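Local coordinates for protein CysE, serine acetyltransferase (Brucella abortus, PDB 4HZD) that probably transfers the acetyl group of acetyl-coenzyme A to L-serine, the step that makes O-acetylserine for cysteine biosynthesis, at residues A[22-27]-A[44-49]; A[96-101]-A[163-168]; A[181-186]-A[206-211]. One frame throughout, in Å; residues are numbered along the deposited sequence.

Contact 1: A[22-27]-A[44-49]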
loop_
_atom_site.group_PDB
_atom_site.type_symbol
_atom_site.label_atom_id
_atom_site.label_comp_id
_atom_site.label_asym_id
_atom_site.label_seq_id
_atom_site.Cartn_x
_atom_site.Cartn_y
_atom_site.Cartn_z
ATOM N N SER A 22 15.977 6.570 -28.141
ATOM C CA SER A 22 15.686 5.139 -28.349
ATOM C C SER A 22 14.820 4.589 -27.227
ATOM O O SER A 22 13.922 3.786 -27.477
ATOM C CB SER A 22 16.944 4.270 -28.440
ATOM O OG SER A 22 17.879 4.900 -29.260
ATOM N N ILE A 23 15.115 4.983 -25.986
ATOM C CA ILE A 23 14.320 4.513 -24.860
ATOM C C ILE A 23 12.851 4.963 -25.002
ATOM O O ILE A 23 11.965 4.172 -24.785
ATOM C CB ILE A 23 14.908 4.942 -23.493
ATOM C CG1 ILE A 23 16.137 4.082 -23.172
ATOM C CG2 ILE A 23 13.852 4.820 -22.366
ATOM C CD1 ILE A 23 17.038 4.694 -22.102
ATOM N N ARG A 24 12.610 6.208 -25.389
ATOM C CA ARG A 24 11.231 6.687 -25.604
ATOM C C ARG A 24 10.494 5.863 -26.695
ATOM O O ARG A 24 9.339 5.471 -26.516
ATOM C CB ARG A 24 11.227 8.177 -25.958
ATOM C CG ARG A 24 11.647 9.104 -24.808
ATOM C CD ARG A 24 11.283 10.568 -25.173
ATOM N NE ARG A 24 9.830 10.758 -25.226
ATOM C CZ ARG A 24 9.047 10.914 -24.162
ATOM N NH1 ARG A 24 9.555 10.881 -22.939
ATOM N NH2 ARG A 24 7.749 11.106 -24.313
ATOM N N ALA A 25 11.174 5.608 -27.815
ATOM C CA ALA A 25 10.593 4.808 -28.899
ATOM C C ALA A 25 10.287 3.359 -28.463
ATOM O O ALA A 25 9.213 2.789 -28.766
ATOM C CB ALA A 25 11.528 4.826 -30.096
ATOM N N GLU A 26 11.250 2.749 -27.781
ATOM C CA GLU A 26 11.114 1.376 -27.267
ATOM C C GLU A 26 9.956 1.279 -26.262
ATOM O O GLU A 26 9.230 0.275 -26.236
ATOM C CB GLU A 26 12.434 0.907 -26.627
ATOM C CG GLU A 26 13.594 0.572 -27.600
ATOM C CD GLU A 26 14.995 0.724 -26.968
ATOM O OE1 GLU A 26 15.117 0.860 -25.730
ATOM O OE2 GLU A 26 16.014 0.731 -27.709
ATOM N N ALA A 27 9.777 2.311 -25.427
ATOM C CA ALA A 27 8.713 2.276 -24.430
ATOM C C ALA A 27 7.355 2.401 -25.091
ATOM O O ALA A 27 6.397 1.742 -24.692
ATOM C CB ALA A 27 8.901 3.346 -23.347
ATOM N N THR A 44 6.731 5.733 -15.959
ATOM C CA THR A 44 8.173 5.694 -15.763
ATOM C C THR A 44 9.027 6.285 -16.895
ATOM O O THR A 44 10.094 6.790 -16.613
ATOM C CB THR A 44 8.778 4.410 -15.078
ATOM O OG1 THR A 44 9.988 3.941 -15.712
ATOM C CG2 THR A 44 7.788 3.364 -14.636
ATOM N N ILE A 45 8.560 6.197 -18.143
ATOM C CA ILE A 45 9.320 6.733 -19.271
ATOM C C ILE A 45 8.539 7.848 -19.989
ATOM O O ILE A 45 9.015 8.970 -20.088
ATOM C CB ILE A 45 9.583 5.635 -20.333
ATOM C CG1 ILE A 45 10.348 4.419 -19.751
ATOM C CG2 ILE A 45 10.205 6.224 -21.595
ATOM C CD1 ILE A 45 11.788 4.679 -19.368
ATOM N N LEU A 46 7.370 7.505 -20.543
ATOM C CA LEU A 46 6.772 8.356 -21.588
ATOM C C LEU A 46 6.272 9.720 -21.075
ATOM O O LEU A 46 6.366 10.702 -21.783
ATOM C CB LEU A 46 5.742 7.585 -22.405
ATOM C CG LEU A 46 6.436 6.538 -23.289
ATOM C CD1 LEU A 46 5.487 5.467 -23.760
ATOM C CD2 LEU A 46 7.134 7.184 -24.484
ATOM N N ASN A 47 5.791 9.786 -19.840
ATOM C CA ASN A 47 5.413 11.070 -19.247
ATOM C C ASN A 47 6.614 11.883 -18.734
ATOM O O ASN A 47 6.418 13.012 -18.298
ATOM C CB ASN A 47 4.423 10.917 -18.057
ATOM C CG ASN A 47 3.073 10.348 -18.456
ATOM O OD1 ASN A 47 2.714 10.353 -19.623
ATOM N ND2 ASN A 47 2.312 9.859 -17.468
ATOM N N GLN A 48 7.820 11.303 -18.713
ATOM C CA GLN A 48 8.960 11.989 -18.112
ATOM C C GLN A 48 9.571 12.909 -19.161
ATOM O O GLN A 48 9.637 12.550 -20.340
ATOM C CB GLN A 48 10.006 10.972 -17.609
ATOM C CG GLN A 48 9.449 9.968 -16.597
ATOM C CD GLN A 48 9.260 10.565 -15.212
ATOM O OE1 GLN A 48 9.684 11.687 -14.950
ATOM N NE2 GLN A 48 8.642 9.809 -14.313
ATOM N N PRO A 49 10.001 14.103 -18.755
ATOM C CA PRO A 49 10.619 14.944 -19.795
ATOM C C PRO A 49 12.122 14.686 -19.979
ATOM O O PRO A 49 12.750 15.371 -20.798
ATOM C CB PRO A 49 10.415 16.369 -19.267
ATOM C CG PRO A 49 10.397 16.210 -17.784
ATOM C CD PRO A 49 9.798 14.836 -17.489
#

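Contact 2: A[96-101]-A[163-168]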
loop_
_atom_site.group_PDB
_atom_site.type_symbol
_atom_site.label_atom_id
_atom_site.label_comp_id
_atom_site.label_asym_id
_atom_site.label_seq_id
_atom_site.Cartn_x
_atom_site.Cartn_y
_atom_site.Cartn_z
ATOM N N GLN A 96 25.191 2.664 -21.398
ATOM C CA GLN A 96 26.025 2.226 -22.514
ATOM C C GLN A 96 26.910 1.010 -22.178
ATOM O O GLN A 96 27.063 0.134 -23.023
ATOM C CB GLN A 96 26.828 3.409 -23.124
ATOM C CG GLN A 96 27.557 3.063 -24.422
ATOM C CD GLN A 96 26.638 3.015 -25.645
ATOM O OE1 GLN A 96 25.652 3.750 -25.748
ATOM N NE2 GLN A 96 26.966 2.140 -26.575
ATOM N N ALA A 97 27.407 0.911 -20.937
ATOM C CA ALA A 97 28.133 -0.282 -20.485
ATOM C C ALA A 97 27.311 -1.562 -20.604
ATOM O O ALA A 97 27.814 -2.594 -21.078
ATOM C CB ALA A 97 28.630 -0.126 -19.053
ATOM N N VAL A 98 26.062 -1.511 -20.146
ATOM C CA VAL A 98 25.202 -2.694 -20.236
ATOM C C VAL A 98 24.985 -3.038 -21.696
ATOM O O VAL A 98 25.080 -4.196 -22.090
ATOM C CB VAL A 98 23.806 -2.504 -19.569
ATOM C CG1 VAL A 98 22.961 -3.767 -19.746
ATOM C CG2 VAL A 98 23.957 -2.200 -18.082
ATOM N N TYR A 99 24.655 -2.020 -22.479
ATOM C CA TYR A 99 24.312 -2.212 -23.879
ATOM C C TYR A 99 25.499 -2.881 -24.596
ATOM O O TYR A 99 25.305 -3.849 -25.325
ATOM C CB TYR A 99 23.912 -0.882 -24.537
ATOM C CG TYR A 99 23.510 -1.045 -25.998
ATOM C CD1 TYR A 99 22.235 -1.519 -26.356
ATOM C CD2 TYR A 99 24.403 -0.742 -27.016
ATOM C CE1 TYR A 99 21.869 -1.677 -27.687
ATOM C CE2 TYR A 99 24.048 -0.884 -28.350
ATOM C CZ TYR A 99 22.786 -1.342 -28.682
ATOM O OH TYR A 99 22.466 -1.492 -30.011
ATOM N N ASP A 100 26.708 -2.387 -24.328
ATOM C CA ASP A 100 27.948 -2.903 -24.950
ATOM C C ASP A 100 28.438 -4.243 -24.431
ATOM O O ASP A 100 29.082 -4.977 -25.175
ATOM C CB ASP A 100 29.081 -1.879 -24.811
ATOM C CG ASP A 100 28.843 -0.627 -25.649
ATOM O OD1 ASP A 100 28.050 -0.672 -26.594
ATOM O OD2 ASP A 100 29.442 0.410 -25.349
ATOM N N ARG A 101 28.144 -4.563 -23.167
ATOM C CA ARG A 101 28.780 -5.694 -22.489
ATOM C C ARG A 101 27.852 -6.895 -22.228
ATOM O O ARG A 101 28.353 -7.951 -21.968
ATOM C CB ARG A 101 29.475 -5.270 -21.181
ATOM C CG ARG A 101 30.507 -4.147 -21.320
ATOM C CD ARG A 101 31.142 -3.781 -19.983
ATOM N NE ARG A 101 31.608 -2.405 -20.058
ATOM C CZ ARG A 101 31.884 -1.601 -19.035
ATOM N NH1 ARG A 101 31.801 -2.012 -17.775
ATOM N NH2 ARG A 101 32.275 -0.359 -19.298
ATOM N N GLY A 163 30.731 4.072 -16.240
ATOM C CA GLY A 163 30.740 2.889 -17.097
ATOM C C GLY A 163 30.882 1.602 -16.289
ATOM O O GLY A 163 31.590 0.661 -16.675
ATOM N N LEU A 164 30.242 1.569 -15.130
ATOM C CA LEU A 164 30.242 0.345 -14.319
ATOM C C LEU A 164 29.107 -0.575 -14.739
ATOM O O LEU A 164 27.965 -0.136 -14.861
ATOM C CB LEU A 164 30.124 0.709 -12.850
ATOM C CG LEU A 164 30.087 -0.421 -11.803
ATOM C CD1 LEU A 164 31.355 -1.281 -11.855
ATOM C CD2 LEU A 164 29.914 0.226 -10.429
ATOM N N PHE A 165 29.442 -1.834 -14.991
ATOM C CA PHE A 165 28.473 -2.870 -15.273
ATOM C C PHE A 165 28.392 -3.884 -14.119
ATOM O O PHE A 165 29.376 -4.591 -13.820
ATOM C CB PHE A 165 28.827 -3.507 -16.610
ATOM C CG PHE A 165 27.931 -4.647 -17.015
ATOM C CD1 PHE A 165 26.554 -4.591 -16.807
ATOM C CD2 PHE A 165 28.462 -5.742 -17.673
ATOM C CE1 PHE A 165 25.736 -5.641 -17.207
ATOM C CE2 PHE A 165 27.658 -6.812 -18.073
ATOM C CZ PHE A 165 26.298 -6.758 -17.842
ATOM N N LEU A 166 27.226 -3.917 -13.457
ATOM C CA LEU A 166 26.950 -4.796 -12.321
ATOM C C LEU A 166 25.989 -5.875 -12.794
ATOM O O LEU A 166 24.746 -5.696 -12.788
ATOM C CB LEU A 166 26.309 -3.983 -11.189
ATOM C CG LEU A 166 26.942 -4.006 -9.816
ATOM C CD1 LEU A 166 28.429 -3.625 -9.874
ATOM C CD2 LEU A 166 26.175 -3.078 -8.846
ATOM N N ASP A 167 26.556 -6.972 -13.264
ATOM C CA ASP A 167 25.785 -7.914 -14.054
ATOM C C ASP A 167 25.150 -8.896 -13.091
ATOM O O ASP A 167 25.862 -9.534 -12.324
ATOM C CB ASP A 167 26.728 -8.631 -15.058
ATOM C CG ASP A 167 25.983 -9.613 -16.013
ATOM O OD1 ASP A 167 24.739 -9.553 -16.141
ATOM O OD2 ASP A 167 26.666 -10.447 -16.644
ATOM N N HIS A 168 23.814 -8.999 -13.100
ATOM C CA HIS A 168 23.056 -9.939 -12.192
ATOM C C HIS A 168 22.991 -9.424 -10.777
ATOM O O HIS A 168 21.909 -9.382 -10.212
ATOM C CB HIS A 168 23.585 -11.392 -12.240
ATOM C CG HIS A 168 23.578 -11.997 -13.621
ATOM N ND1 HIS A 168 22.456 -12.097 -14.367
ATOM C CD2 HIS A 168 24.620 -12.531 -14.405
ATOM C CE1 HIS A 168 22.749 -12.652 -15.576
ATOM N NE2 HIS A 168 24.070 -12.915 -15.601
#

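Contact 3: A[181-186]-A[206-211]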
loop_
_atom_site.group_PDB
_atom_site.type_symbol
_atom_site.label_atom_id
_atom_site.label_comp_id
_atom_site.label_asym_id
_atom_site.label_seq_id
_atom_site.Cartn_x
_atom_site.Cartn_y
_atom_site.Cartn_z
ATOM N N GLU A 181 37.399 1.975 -10.162
ATOM C CA GLU A 181 37.585 2.984 -11.217
ATOM C C GLU A 181 36.652 2.755 -12.425
ATOM O O GLU A 181 35.834 1.851 -12.390
ATOM C CB GLU A 181 39.067 3.057 -11.612
ATOM C CG GLU A 181 39.923 3.579 -10.470
ATOM C CD GLU A 181 41.421 3.623 -10.769
ATOM O OE1 GLU A 181 41.845 3.579 -11.947
ATOM O OE2 GLU A 181 42.180 3.689 -9.796
ATOM N N ASP A 182 36.765 3.570 -13.472
ATOM C CA ASP A 182 35.896 3.430 -14.655
ATOM C C ASP A 182 36.011 2.161 -15.436
ATOM O O ASP A 182 37.023 1.461 -15.372
ATOM C CB ASP A 182 36.077 4.597 -15.632
ATOM C CG ASP A 182 35.995 5.918 -14.960
ATOM O OD1 ASP A 182 35.413 5.996 -13.853
ATOM O OD2 ASP A 182 36.517 6.890 -15.530
ATOM N N ASN A 183 34.964 1.903 -16.229
ATOM C CA ASN A 183 34.854 0.755 -17.120
ATOM C C ASN A 183 35.128 -0.622 -16.483
ATOM O O ASN A 183 35.807 -1.478 -17.065
ATOM C CB ASN A 183 35.711 0.977 -18.374
ATOM C CG ASN A 183 35.465 2.338 -18.998
ATOM O OD1 ASN A 183 36.404 3.080 -19.238
ATOM N ND2 ASN A 183 34.190 2.705 -19.179
ATOM N N VAL A 184 34.595 -0.828 -15.292
ATOM C CA VAL A 184 34.691 -2.140 -14.640
ATOM C C VAL A 184 33.397 -2.941 -14.847
ATOM O O VAL A 184 32.308 -2.354 -14.924
ATOM C CB VAL A 184 35.033 -1.942 -13.150
ATOM C CG1 VAL A 184 35.040 -3.254 -12.378
ATOM C CG2 VAL A 184 36.407 -1.291 -13.058
ATOM N N SER A 185 33.522 -4.256 -14.979
ATOM C CA SER A 185 32.363 -5.150 -14.945
ATOM C C SER A 185 32.464 -6.064 -13.743
ATOM O O SER A 185 33.513 -6.701 -13.505
ATOM C CB SER A 185 32.239 -5.981 -16.223
ATOM O OG SER A 185 32.071 -5.117 -17.335
ATOM N N ILE A 186 31.383 -6.122 -12.955
ATOM C CA ILE A 186 31.345 -6.939 -11.739
ATOM C C ILE A 186 30.116 -7.868 -11.761
ATOM O O ILE A 186 28.988 -7.430 -12.013
ATOM C CB ILE A 186 31.341 -6.076 -10.446
ATOM C CG1 ILE A 186 32.481 -5.033 -10.434
ATOM C CG2 ILE A 186 31.392 -6.953 -9.183
ATOM C CD1 ILE A 186 32.513 -4.172 -9.188
ATOM N N ILE A 206 40.122 -1.320 -7.294
ATOM C CA ILE A 206 39.911 -1.929 -8.616
ATOM C C ILE A 206 40.194 -0.899 -9.719
ATOM O O ILE A 206 39.482 0.108 -9.832
ATOM C CB ILE A 206 38.472 -2.495 -8.726
ATOM C CG1 ILE A 206 38.135 -3.337 -7.472
ATOM C CG2 ILE A 206 38.255 -3.267 -10.020
ATOM C CD1 ILE A 206 39.016 -4.571 -7.267
ATOM N N ARG A 207 41.219 -1.180 -10.544
ATOM C CA ARG A 207 41.629 -0.298 -11.649
ATOM C C ARG A 207 40.712 -0.465 -12.865
ATOM O O ARG A 207 39.886 -1.370 -12.904
ATOM C CB ARG A 207 43.080 -0.574 -12.049
ATOM C CG ARG A 207 44.085 -0.375 -10.915
ATOM C CD ARG A 207 44.419 1.087 -10.725
ATOM N NE ARG A 207 45.187 1.329 -9.493
ATOM C CZ ARG A 207 44.660 1.690 -8.308
ATOM N NH1 ARG A 207 43.346 1.842 -8.160
ATOM N NH2 ARG A 207 45.448 1.896 -7.249
ATOM N N GLN A 208 40.890 0.418 -13.843
ATOM C CA GLN A 208 40.051 0.570 -15.010
ATOM C C GLN A 208 40.023 -0.698 -15.869
ATOM O O GLN A 208 41.019 -1.387 -15.976
ATOM C CB GLN A 208 40.618 1.753 -15.811
ATOM C CG GLN A 208 39.596 2.628 -16.494
ATOM C CD GLN A 208 40.182 3.910 -17.072
ATOM O OE1 GLN A 208 40.332 4.037 -18.296
ATOM N NE2 GLN A 208 40.502 4.878 -16.197
ATOM N N GLY A 209 38.883 -1.019 -16.477
ATOM C CA GLY A 209 38.814 -2.120 -17.433
ATOM C C GLY A 209 38.761 -3.529 -16.876
ATOM O O GLY A 209 38.701 -4.490 -17.637
ATOM N N VAL A 210 38.769 -3.655 -15.554
ATOM C CA VAL A 210 38.714 -4.966 -14.880
ATOM C C VAL A 210 37.352 -5.680 -15.043
ATOM O O VAL A 210 36.285 -5.049 -15.028
ATOM C CB VAL A 210 39.121 -4.829 -13.376
ATOM C CG1 VAL A 210 38.841 -6.093 -12.559
ATOM C CG2 VAL A 210 40.603 -4.475 -13.264
ATOM N N LEU A 211 37.417 -6.993 -15.234
ATOM C CA LEU A 211 36.278 -7.878 -15.089
ATOM C C LEU A 211 36.428 -8.791 -13.856
ATOM O O LEU A 211 37.446 -9.484 -13.668
ATOM C CB LEU A 211 36.070 -8.684 -16.377
ATOM C CG LEU A 211 35.200 -9.947 -16.374
ATOM C CD1 LEU A 211 33.739 -9.594 -16.132
ATOM C CD2 LEU A 211 35.368 -10.694 -17.701
#

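Contact 1: A[22-27]-A[44-49]
Helix 18-33 and helix 38-46 pack together in the helical N-terminal region of serine acetyltransferase, and the contact combines an apolar core with one arginine that grips the Leu46 carbonyl. In the core, the side chains of Ile23 and Ile45 lie roughly perpendicular, with CG2 of Ile23 3.6 Å from CD1 of Ile45. One turn on, CB of Ala27 points into the second segment and lies 3.6 Å from CG2 of Ile45; it also meets CG of Leu46 at 4.0 Å. The Leu46 methyls divide the work: CD1 lies against the backbone carbonyl of Ala27, while CD2 sits 4.0 Å from NH2 of Arg24, over one face of the guanidinium near the margin of the group. Arg24 reaches the Leu46 oxygen because its chain bends at chi3 (67°). Its NH2 then donates to Leu46 O at 2.9 Å, with an N-H...O angle of 155°. That oxygen lies in the guanidinium plane, and the donor meets a lone pair in the carbonyl plane. NH1 of Arg24 adds a weak bond to Leu46 O at 3.4 Å, so two N-H groups, one strongly and one weakly, hold this carbonyl. Helix 51-63 reaches the core through Leu51 on Ile23, and helix 109-113 covers it through Val112, which touches both Ile23 and Ile45, and Met109 on Ala27.

Contact 2: A[96-101]-A[163-168]
Phe165 and Arg101 make the dense half of this contact, lying antiparallel alongside one another with ring and guanidinium planes 77° apart. CB of Arg101 lies 3.7 Å from CD2 of Phe165, and NH1 comes within 3.5 Å of the phenylalanine CB. At the other ortho carbon, Val98 stands nearly square to the ring's side chain and brings CG2 to 3.8 Å from CD1 of Phe165, while Val98 CA lies over a ring face. With Phe165 CG anti to the backbone N (chi1 178°), the ring extends toward helix 87-101. This helix end packs on the first strand, 165-166, of a sheet in the left-handed beta-helix domain. A stretched-out chain lets Arg101 take Gly163 O end-on: NH1 and NH2 each donate at 2.9 Å from the same face of the carbonyl plane, both bonds bent (133°), the oxygen tilted from the guanidinium plane. Ala97 CB sits over the centre of the guanidinium, 3.6 Å above its plane, and NH1 also bonds Ser185 OG. The helix's outer side is looser: Tyr99 and Asp100 are exposed, and Gln96 NE2 bonds the Asp100 carboxylate weakly. Beyond the ring, His168 borders the coenzyme A pocket, its ND1 bonding Asp153 OD2 of a neighbouring subunit.

Contact 3: A[181-186]-A[206-211]
Successive coils of a left-handed parallel beta-helix stack here, as the register shows: Asp182, Asn183, Val184 and Ser185 face Gln208, Gly209, Val210 and Leu211 in order, and Ser185 and Leu211 form a parallel bridge. Three backbone bonds fix that register. Glu181 N donates to Ile206 O at 2.8 Å. Further along, Gly209 N donates to Asp182 O over a longer 3.3 Å. The third, from Ser185 N to Val210 O, measures 2.9 Å. The second and third involve the type II turn from Arg207 to Val210, in which Gly209 takes the positive phi of 78° that this turn uses. CA-H...O contacts join the two coils as well, including Gly209 CA to Asn183 O at 3.1 Å. Along the buried side, Val184 and Ile206 meet crosswise, CG1 of Val184 lying 4.0 Å from CG2 of Ile206. The other methyl of Val184, CG2, lies 3.5 Å from Arg207 O. A salt bridge marks the partly exposed side. Glu181 runs extended beyond CG, Arg207 bends at chi2 (-80°), and NH1 of Arg207 meets OE2 of Glu181 at 2.7 Å. Carboxylate and guanidinium planes are only 14° apart, although the carboxylate oxygen approaches the guanidinium obliquely. On the face that carries Ser185 and Leu211, CD1 of Leu211 lies 3.9 Å from CB of Ser185. Strand 165-166 flanks the first coil through a backbone bond between Phe165 and Val184, and strand 223-224 follows the second, with Val224 against Ile206 and Val210.

From the N terminus the contacts come in series, each closing before the next opens, so none nests or crosses. Contact 1 closes a short excursion made of the remainder of helices 18-33 and 38-46 and their connection. Contact 2 closes a much longer one, mostly helix, and ties helix 87-101 to the first strand of a beta-helix sheet. Contact 3 closes one coil, with matched residues 26 apart. Contacts 2 and 3 touch: strands 165-166 and 185-186 are neighbours in one sheet, with Phe165 O 2.7 Å from Ile186 N, a probable hydrogen bond. Contact 1 stands apart, its centre about 30 Å from that of contact 3, with the middle of the chain between them.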